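Local coordinates for protein gamma-glutamyl phosphate reductase (Thermotoga maritima, PDB 1O20) that probably catalyses the NADPH-dependent reduction of gamma-glutamyl phosphate to glutamate gamma-semialdehyde, the second step from glutamate toward proline, at residues S221-R224 against P230-E233; L210-G215 against R410-Y415; E282-I287 against I330-N335; E302-R305 against D310-P313. One frame throughout, in Å; residues are numbered along the deposited sequence.

Contact 1 (S221-R224 against P230-E233)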
# COMPACT_ATOMS: atom_id res chain seq x y z
N SER A 221 8.90 1.24 10.16
CA SER A 221 9.88 0.45 10.96
C SER A 221 9.58 0.49 12.48
O SER A 221 9.58 -0.53 13.16
CB SER A 221 11.29 1.01 10.74
OG SER A 221 11.30 2.44 10.89
N PHE A 222 9.35 1.70 12.99
CA PHE A 222 9.07 1.88 14.40
C PHE A 222 7.84 1.09 14.82
O PHE A 222 7.86 0.35 15.82
CB PHE A 222 8.83 3.35 14.72
CG PHE A 222 8.62 3.62 16.19
CD1 PHE A 222 9.69 3.57 17.08
CD2 PHE A 222 7.35 3.91 16.69
CE1 PHE A 222 9.49 3.81 18.45
CE2 PHE A 222 7.15 4.15 18.04
CZ PHE A 222 8.22 4.10 18.93
N VAL A 223 6.76 1.24 14.03
CA VAL A 223 5.49 0.62 14.34
C VAL A 223 5.71 -0.89 14.23
O VAL A 223 5.35 -1.65 15.13
CB VAL A 223 4.35 1.12 13.41
CG1 VAL A 223 3.18 0.10 13.35
CG2 VAL A 223 3.83 2.48 13.86
N ARG A 224 6.34 -1.32 13.15
CA ARG A 224 6.48 -2.77 12.96
C ARG A 224 7.39 -3.40 14.02
O ARG A 224 7.12 -4.51 14.45
CB ARG A 224 6.90 -3.17 11.54
CG ARG A 224 7.10 -4.72 11.35
CD ARG A 224 5.85 -5.56 11.61
NE ARG A 224 6.06 -7.00 11.41
CZ ARG A 224 6.57 -7.84 12.33
NH1 ARG A 224 6.93 -7.41 13.54
NH2 ARG A 224 6.72 -9.12 12.03
N PRO A 230 -1.33 -7.06 15.61
CA PRO A 230 -0.91 -7.45 14.25
C PRO A 230 -0.69 -6.24 13.30
O PRO A 230 -1.46 -5.26 13.36
CB PRO A 230 -2.07 -8.31 13.76
CG PRO A 230 -2.73 -8.89 15.04
CD PRO A 230 -2.47 -7.86 16.10
N VAL A 231 0.32 -6.32 12.45
CA VAL A 231 0.67 -5.24 11.56
C VAL A 231 0.62 -5.71 10.14
O VAL A 231 1.01 -6.86 9.89
CB VAL A 231 2.09 -4.71 11.83
CG1 VAL A 231 2.46 -3.56 10.89
CG2 VAL A 231 2.17 -4.24 13.22
N LEU A 232 0.16 -4.85 9.22
CA LEU A 232 0.44 -5.02 7.79
C LEU A 232 1.48 -3.97 7.42
O LEU A 232 1.21 -2.77 7.45
CB LEU A 232 -0.81 -4.89 6.92
CG LEU A 232 -1.73 -6.10 6.93
CD1 LEU A 232 -2.99 -5.77 6.16
CD2 LEU A 232 -1.03 -7.31 6.33
N GLU A 233 2.67 -4.45 7.11
CA GLU A 233 3.82 -3.64 6.75
C GLU A 233 3.92 -3.38 5.23
O GLU A 233 4.19 -4.31 4.43
CB GLU A 233 5.07 -4.37 7.23
CG GLU A 233 6.37 -3.66 6.93
CD GLU A 233 7.54 -4.29 7.66
OE1 GLU A 233 7.48 -5.50 8.02
OE2 GLU A 233 8.52 -3.56 7.89
O HOH W 1 5.90 -7.33 8.57
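R224 and E233 make the charged half of this contact, and they meet less directly than an ordinary ion pair. The carboxylate lies against the start of the arginine chain, with E233 OE1 3.4 Å from R224 CG, and the two side chains run nearly perpendicular. The salt bridge is long, 4.0 Å from R224 NE to E233 OE1. The oxygen sits well out of the guanidinium plane, so no N-H points at it and only charge acts; the two planes are 52° apart. A water supplies the missing direction: it accepts from R224 NE at 2.9 Å and donates to E233 OE1. A glutamine in place of E233 would probably leave the arginine without its opposing charge and weaken the water bridge.

The apolar half is built on V231. R224 leaves the helix with CG anti to the backbone N (chi1 178°) and then bends at chi2 (61°), which carries CD to 3.9 Å from V231 CB. V223 CG1 approaches V231 CG2 more loosely, at 4.5 Å, and both valines also pack on V211 and P213. Helix 217-226 thus packs on the extended segment 230-233, which runs parallel to strand 210-213 and bonds to V211, an arrangement resembling a beta-alpha-beta crossover.

Contact 2 (L210-G215 against R410-Y415)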
# COMPACT_ATOMS: atom_id res chain seq x y z
N LEU A 210 -5.70 -4.74 14.22
CA LEU A 210 -4.74 -4.52 13.16
C LEU A 210 -4.26 -3.09 13.23
O LEU A 210 -5.05 -2.20 13.49
CB LEU A 210 -5.39 -4.72 11.79
CG LEU A 210 -4.57 -4.44 10.54
CD1 LEU A 210 -3.36 -5.35 10.53
CD2 LEU A 210 -5.39 -4.69 9.30
N VAL A 211 -2.99 -2.86 13.00
CA VAL A 211 -2.50 -1.51 12.71
C VAL A 211 -1.76 -1.50 11.39
O VAL A 211 -1.12 -2.51 11.00
CB VAL A 211 -1.61 -0.89 13.81
CG1 VAL A 211 -2.36 -0.73 15.09
CG2 VAL A 211 -0.37 -1.71 14.06
N ILE A 212 -1.89 -0.38 10.69
CA ILE A 212 -1.29 -0.17 9.40
C ILE A 212 -0.65 1.21 9.40
O ILE A 212 -1.33 2.21 9.29
CB ILE A 212 -2.29 -0.23 8.25
CG1 ILE A 212 -3.13 -1.54 8.29
CG2 ILE A 212 -1.55 -0.11 6.95
CD1 ILE A 212 -4.26 -1.58 7.25
N PRO A 213 0.67 1.24 9.52
CA PRO A 213 1.42 2.49 9.38
C PRO A 213 1.57 2.91 7.93
O PRO A 213 1.77 2.05 7.11
CB PRO A 213 2.79 2.15 9.98
CG PRO A 213 2.94 0.69 9.84
CD PRO A 213 1.54 0.10 9.83
N ARG A 214 1.44 4.19 7.64
CA ARG A 214 1.63 4.71 6.29
C ARG A 214 2.51 5.96 6.41
O ARG A 214 2.50 6.59 7.42
CB ARG A 214 0.28 5.07 5.67
CG ARG A 214 -0.61 3.82 5.32
CD ARG A 214 0.03 2.91 4.28
NE ARG A 214 -0.00 3.52 2.95
CZ ARG A 214 0.79 3.18 1.91
NH1 ARG A 214 1.70 2.22 2.02
NH2 ARG A 214 0.66 3.81 0.74
N GLY A 215 3.30 6.29 5.40
CA GLY A 215 4.23 7.42 5.48
C GLY A 215 5.66 6.93 5.40
O GLY A 215 5.92 5.86 4.85
N ARG A 410 -10.91 -7.29 0.70
CA ARG A 410 -10.81 -8.70 1.15
C ARG A 410 -9.69 -8.91 2.16
O ARG A 410 -9.80 -9.76 3.08
CB ARG A 410 -10.58 -9.65 -0.03
CG ARG A 410 -10.65 -11.15 0.35
CD ARG A 410 -10.66 -12.04 -0.89
NE ARG A 410 -11.84 -11.75 -1.70
CZ ARG A 410 -12.02 -12.16 -2.96
NH1 ARG A 410 -11.11 -12.92 -3.55
NH2 ARG A 410 -13.14 -11.83 -3.61
N GLU A 411 -8.62 -8.14 2.01
CA GLU A 411 -7.44 -8.28 2.89
C GLU A 411 -7.73 -7.73 4.28
O GLU A 411 -7.00 -8.01 5.22
CB GLU A 411 -6.21 -7.61 2.25
CG GLU A 411 -5.69 -8.28 0.98
CD GLU A 411 -6.67 -8.29 -0.18
OE1 GLU A 411 -7.31 -7.23 -0.43
OE2 GLU A 411 -6.83 -9.35 -0.84
N LEU A 412 -8.81 -6.96 4.42
CA LEU A 412 -9.25 -6.44 5.70
C LEU A 412 -10.34 -7.37 6.33
O LEU A 412 -11.19 -6.91 7.11
CB LEU A 412 -9.81 -5.02 5.53
CG LEU A 412 -8.80 -3.98 5.02
CD1 LEU A 412 -9.39 -2.58 4.98
CD2 LEU A 412 -7.50 -4.02 5.83
N THR A 413 -10.34 -8.63 5.92
CA THR A 413 -11.23 -9.65 6.49
C THR A 413 -10.40 -10.83 6.94
O THR A 413 -9.29 -11.04 6.45
CB THR A 413 -12.36 -10.17 5.51
OG1 THR A 413 -11.82 -10.80 4.34
CG2 THR A 413 -13.24 -9.05 5.01
N THR A 414 -10.96 -11.58 7.89
CA THR A 414 -10.48 -12.92 8.16
C THR A 414 -11.70 -13.85 7.90
O THR A 414 -12.59 -13.51 7.10
CB THR A 414 -9.93 -12.96 9.59
OG1 THR A 414 -9.53 -14.27 9.98
CG2 THR A 414 -11.01 -12.63 10.60
N TYR A 415 -11.80 -14.95 8.60
CA TYR A 415 -12.88 -15.91 8.33
C TYR A 415 -13.12 -16.71 9.56
O TYR A 415 -12.37 -16.64 10.54
CB TYR A 415 -12.49 -16.82 7.14
CG TYR A 415 -11.21 -17.63 7.34
CD1 TYR A 415 -11.26 -18.89 7.88
CD2 TYR A 415 -9.98 -17.11 7.00
CE1 TYR A 415 -10.12 -19.62 8.09
CE2 TYR A 415 -8.85 -17.82 7.19
CZ TYR A 415 -8.90 -19.07 7.78
OH TYR A 415 -7.76 -19.81 7.98
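L412 reaches strand 210-213 with a single methyl group, CD2, which lies against the ends of L210 and I212. The L210 and L412 side chains cross at about a right angle and meet only at their branch ends: L210 CD2 and L412 CD2 lie 4.1 Å apart. I212, two residues along and on the same face of the strand, brings its CD1 to 4.3 Å from L412 CD2. The methyls L210 CD2 and I212 CD1 are themselves 3.9 Å apart, and the three carbons form a compact triangle. L210 takes part because its CG stands anti to the backbone N (chi1 176°). L412 also packs on I129 of the adjoining strand 129-132, so it spans two strands of the parallel sheet.

Just beside L412, the turn leading into strand 413-420 is fixed by its own polar bonds. The carbonyl R410 O is gripped twice by T413, at 2.6 Å from OG1 and at 3.1 Å from N. The hydroxyl approaches with a C=O...O angle of 134°, tilted 19° from the carbonyl plane. L412 O is bonded to N152, while L210 and I212 bond through the backbone to G130.

The contact joins edge strand 210-213 of the four-stranded parallel sheet to the entry of antiparallel strand 413-420. It is a small, loose touch of methyl groups, adding buried apolar surface but little directional constraint.

Contact 3 (E282-I287 against I330-N335)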
# COMPACT_ATOMS: atom_id res chain seq x y z
N GLU A 282 25.96 -4.52 -26.53
CA GLU A 282 24.98 -3.92 -27.45
C GLU A 282 23.95 -3.06 -26.72
O GLU A 282 23.56 -2.02 -27.21
CB GLU A 282 24.20 -5.03 -28.20
CG GLU A 282 23.19 -4.53 -29.24
CD GLU A 282 22.17 -5.57 -29.73
OE1 GLU A 282 22.32 -6.81 -29.50
OE2 GLU A 282 21.19 -5.13 -30.34
N PHE A 283 23.48 -3.53 -25.56
CA PHE A 283 22.28 -2.99 -24.94
C PHE A 283 22.63 -1.86 -23.97
O PHE A 283 21.92 -0.86 -23.92
CB PHE A 283 21.49 -4.10 -24.19
CG PHE A 283 20.17 -3.63 -23.63
CD1 PHE A 283 19.19 -3.17 -24.46
CD2 PHE A 283 19.95 -3.58 -22.25
CE1 PHE A 283 18.02 -2.67 -23.96
CE2 PHE A 283 18.79 -3.06 -21.75
CZ PHE A 283 17.81 -2.61 -22.61
N LEU A 284 23.74 -1.98 -23.23
CA LEU A 284 24.05 -0.96 -22.20
C LEU A 284 24.17 0.45 -22.77
O LEU A 284 23.63 1.39 -22.16
CB LEU A 284 25.26 -1.29 -21.35
CG LEU A 284 25.03 -2.41 -20.33
CD1 LEU A 284 26.35 -2.81 -19.71
CD2 LEU A 284 24.03 -2.02 -19.24
N PRO A 285 24.87 0.62 -23.90
CA PRO A 285 24.97 1.98 -24.47
C PRO A 285 23.61 2.57 -24.81
O PRO A 285 23.40 3.76 -24.61
CB PRO A 285 25.89 1.79 -25.71
CG PRO A 285 26.68 0.60 -25.38
CD PRO A 285 25.73 -0.34 -24.62
N VAL A 286 22.70 1.71 -25.25
CA VAL A 286 21.35 2.15 -25.60
C VAL A 286 20.52 2.54 -24.40
O VAL A 286 19.96 3.62 -24.37
CB VAL A 286 20.64 1.10 -26.44
CG1 VAL A 286 19.19 1.56 -26.77
CG2 VAL A 286 21.42 0.88 -27.74
N ILE A 287 20.44 1.66 -23.40
CA ILE A 287 19.59 1.92 -22.26
C ILE A 287 20.13 3.05 -21.40
O ILE A 287 19.35 3.83 -20.86
CB ILE A 287 19.33 0.61 -21.43
CG1 ILE A 287 18.22 0.85 -20.40
CG2 ILE A 287 20.59 0.12 -20.76
CD1 ILE A 287 16.85 1.20 -21.03
N ILE A 330 23.16 -0.31 -12.24
CA ILE A 330 23.14 -1.36 -13.26
C ILE A 330 24.24 -2.32 -12.93
O ILE A 330 25.36 -1.88 -12.63
CB ILE A 330 23.37 -0.75 -14.68
CG1 ILE A 330 22.29 0.30 -14.99
CG2 ILE A 330 23.41 -1.85 -15.71
CD1 ILE A 330 22.33 0.88 -16.39
N LYS A 331 23.94 -3.62 -12.95
CA LYS A 331 24.96 -4.68 -12.86
C LYS A 331 24.89 -5.67 -14.03
O LYS A 331 23.80 -6.10 -14.41
CB LYS A 331 24.77 -5.49 -11.56
CG LYS A 331 25.67 -6.72 -11.45
CD LYS A 331 26.08 -6.96 -10.01
CE LYS A 331 26.94 -8.20 -9.79
NZ LYS A 331 26.98 -8.49 -8.30
N VAL A 332 26.03 -6.09 -14.55
CA VAL A 332 26.04 -7.14 -15.58
C VAL A 332 26.09 -8.46 -14.81
O VAL A 332 26.85 -8.54 -13.86
CB VAL A 332 27.30 -7.07 -16.47
CG1 VAL A 332 27.42 -8.30 -17.42
CG2 VAL A 332 27.33 -5.79 -17.28
N VAL A 333 25.27 -9.44 -15.21
CA VAL A 333 25.29 -10.79 -14.65
C VAL A 333 25.49 -11.80 -15.77
O VAL A 333 25.24 -11.48 -16.94
CB VAL A 333 24.00 -11.10 -13.89
CG1 VAL A 333 23.88 -10.17 -12.72
CG2 VAL A 333 22.75 -11.02 -14.83
N LYS A 334 25.95 -13.01 -15.43
CA LYS A 334 26.34 -14.01 -16.42
C LYS A 334 25.10 -14.59 -17.11
O LYS A 334 25.11 -14.89 -18.29
CB LYS A 334 27.10 -15.14 -15.73
CG LYS A 334 27.82 -16.09 -16.67
CD LYS A 334 28.18 -17.37 -15.93
CE LYS A 334 29.02 -18.31 -16.79
NZ LYS A 334 29.57 -19.39 -15.89
N ASN A 335 24.03 -14.72 -16.34
CA ASN A 335 22.85 -15.45 -16.74
C ASN A 335 21.74 -15.27 -15.68
O ASN A 335 21.96 -14.63 -14.68
CB ASN A 335 23.17 -16.94 -16.98
CG ASN A 335 23.79 -17.63 -15.77
OD1 ASN A 335 23.49 -17.30 -14.60
ND2 ASN A 335 24.69 -18.58 -16.03
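No ring or other flat group enters the meeting of L284 with I330 and V332, which is made by branched aliphatic side chains alone; the ring of F283, on the same helix, packs instead on L249, V253 and I256 of helix 249-261. L284 divides its two methyls between the strand residues. CD2 closes to 3.6 Å from I330 CG2, a snug fit in which the two side chains pass each other pointing opposite ways. CD1 goes to V332, lying 4.0 Å from its CG2, and there the chains meet at a slant. With CG beside the backbone N (chi1 -73°) and the chain extended at chi2 (170°), the leucine fork straddles the two residues, which are two apart on one face of the strand.

I307 of helix 302-307 also touches L284, which is buried; V332 meets A280 of the same helix 277-293. Beyond the strand, N335 takes the N-cap position of helix 336-346, its OD1 accepting from E338 N. Helix 277-293 connects strands 270-276 and 297-300, between which strand 327-333 lies; its packing on that intervening strand is the classical beta-alpha-beta crossover of the parallel seven-stranded sheet, consistent with the alpha/beta catalytic domain of the aldehyde dehydrogenase family.

Contact 4 (E302-R305 against D310-P313); sequences EKTR and DVVP
T304 turns its two branches to different tasks: the hydroxyl makes a weak hydrogen bond with I330 O, while the methyl T304 CG2 faces V311 CG2 at 4.2 Å. The division follows from chi1 of -66°, which sets OG1 beside the backbone N and CG2 anti to it. The threonine and valine side chains cross nearly at right angles. No hydrogen bond or ion pair links the two segments themselves.

The larger share of the contact belongs to R305, whose aliphatic chain drapes over V311 and P313. Its CD comes to 3.5 Å from V311 O and to 3.9 Å from P313 CG. The bend at chi3 (-46°) turns the head back, and P313 CG lies over one face of the guanidinium, 4.0 Å from R305 NE. This is van der Waals cover, with the charged end near the surface. The approach of the arginine chain to V311 CG2 is modelled too tightly to be trusted in detail.

Neighbouring elements hold the loop as well: D310 forms a salt bridge with R292 of helix 277-293, V311 packs on V298, and V312 makes backbone bonds with V298 and G300. The contact closes a compact beta-alpha-beta unit, strand 297-300, helix 302-307 and strand 312-313, the last being the outermost strand at one end of the seven-stranded parallel sheet.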
# COMPACT_ATOMS: atom_id res chain seq x y z
N GLU A 302 31.61 -2.65 -12.28
CA GLU A 302 32.86 -2.49 -13.04
C GLU A 302 32.66 -2.98 -14.48
O GLU A 302 33.21 -2.39 -15.41
CB GLU A 302 34.06 -3.20 -12.36
N LYS A 303 31.87 -4.02 -14.71
CA LYS A 303 31.64 -4.48 -16.10
C LYS A 303 30.78 -3.51 -16.90
O LYS A 303 30.98 -3.30 -18.12
CB LYS A 303 31.07 -5.90 -16.12
CG LYS A 303 32.14 -6.92 -15.70
CD LYS A 303 31.58 -8.30 -15.68
CE LYS A 303 32.69 -9.31 -15.37
NZ LYS A 303 32.02 -10.60 -15.05
N THR A 304 29.82 -2.90 -16.22
CA THR A 304 29.00 -1.86 -16.81
C THR A 304 29.87 -0.67 -17.26
O THR A 304 29.70 -0.12 -18.36
CB THR A 304 27.90 -1.42 -15.81
OG1 THR A 304 26.97 -2.50 -15.56
CG2 THR A 304 27.04 -0.28 -16.39
N ARG A 305 30.80 -0.30 -16.41
CA ARG A 305 31.75 0.77 -16.64
C ARG A 305 32.79 0.43 -17.71
O ARG A 305 33.22 1.32 -18.47
CB ARG A 305 32.48 1.12 -15.36
CG ARG A 305 31.92 2.27 -14.59
CD ARG A 305 32.99 3.08 -13.77
NE ARG A 305 33.91 2.20 -13.03
CZ ARG A 305 35.25 2.29 -13.05
NH1 ARG A 305 35.88 3.21 -13.79
NH2 ARG A 305 35.97 1.41 -12.34
N ASP A 310 31.66 6.39 -18.66
CA ASP A 310 31.30 7.51 -17.80
C ASP A 310 30.27 7.23 -16.70
O ASP A 310 29.90 8.16 -15.99
CB ASP A 310 30.86 8.72 -18.64
CG ASP A 310 29.63 8.45 -19.45
OD1 ASP A 310 29.26 7.27 -19.61
OD2 ASP A 310 28.96 9.36 -19.97
N VAL A 311 29.77 6.00 -16.56
CA VAL A 311 28.79 5.78 -15.48
C VAL A 311 29.45 5.98 -14.13
O VAL A 311 30.65 5.71 -13.93
CB VAL A 311 28.03 4.42 -15.52
CG1 VAL A 311 27.34 4.22 -16.86
CG2 VAL A 311 28.96 3.26 -15.20
N VAL A 312 28.68 6.50 -13.19
CA VAL A 312 29.13 6.59 -11.80
C VAL A 312 29.48 5.20 -11.26
O VAL A 312 28.68 4.29 -11.38
CB VAL A 312 28.05 7.21 -10.90
CG1 VAL A 312 28.51 7.18 -9.43
CG2 VAL A 312 27.77 8.63 -11.34
N PRO A 313 30.67 5.02 -10.67
CA PRO A 313 30.99 3.72 -10.08
C PRO A 313 30.04 3.34 -8.92
O PRO A 313 29.85 4.10 -7.96
CB PRO A 313 32.46 3.87 -9.64
CG PRO A 313 32.97 5.05 -10.41
CD PRO A 313 31.79 5.97 -10.55

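The four contacts fall into two distant pairs, contacts 1 and 2 in one half of the molecule and contacts 3 and 4 in the other, with centres about 37 to 43 Å apart between pairs. Contact 1 packs on strand 210-213, which is one side of contact 2: P230 O and V211 N, 2.9 Å apart, probably hydrogen-bond. Contacts 3 and 4 belong to the seven-stranded sheet and touch through V332 and helix 302-307. Chemistry follows depth in each pair. Contacts 2 and 3 are buried and purely aliphatic, whereas contacts 1 and 4 reach the surface and each use an arginine chain over hydrophobic residues, facing a carboxylate in contact 1 but covered by a proline in contact 4.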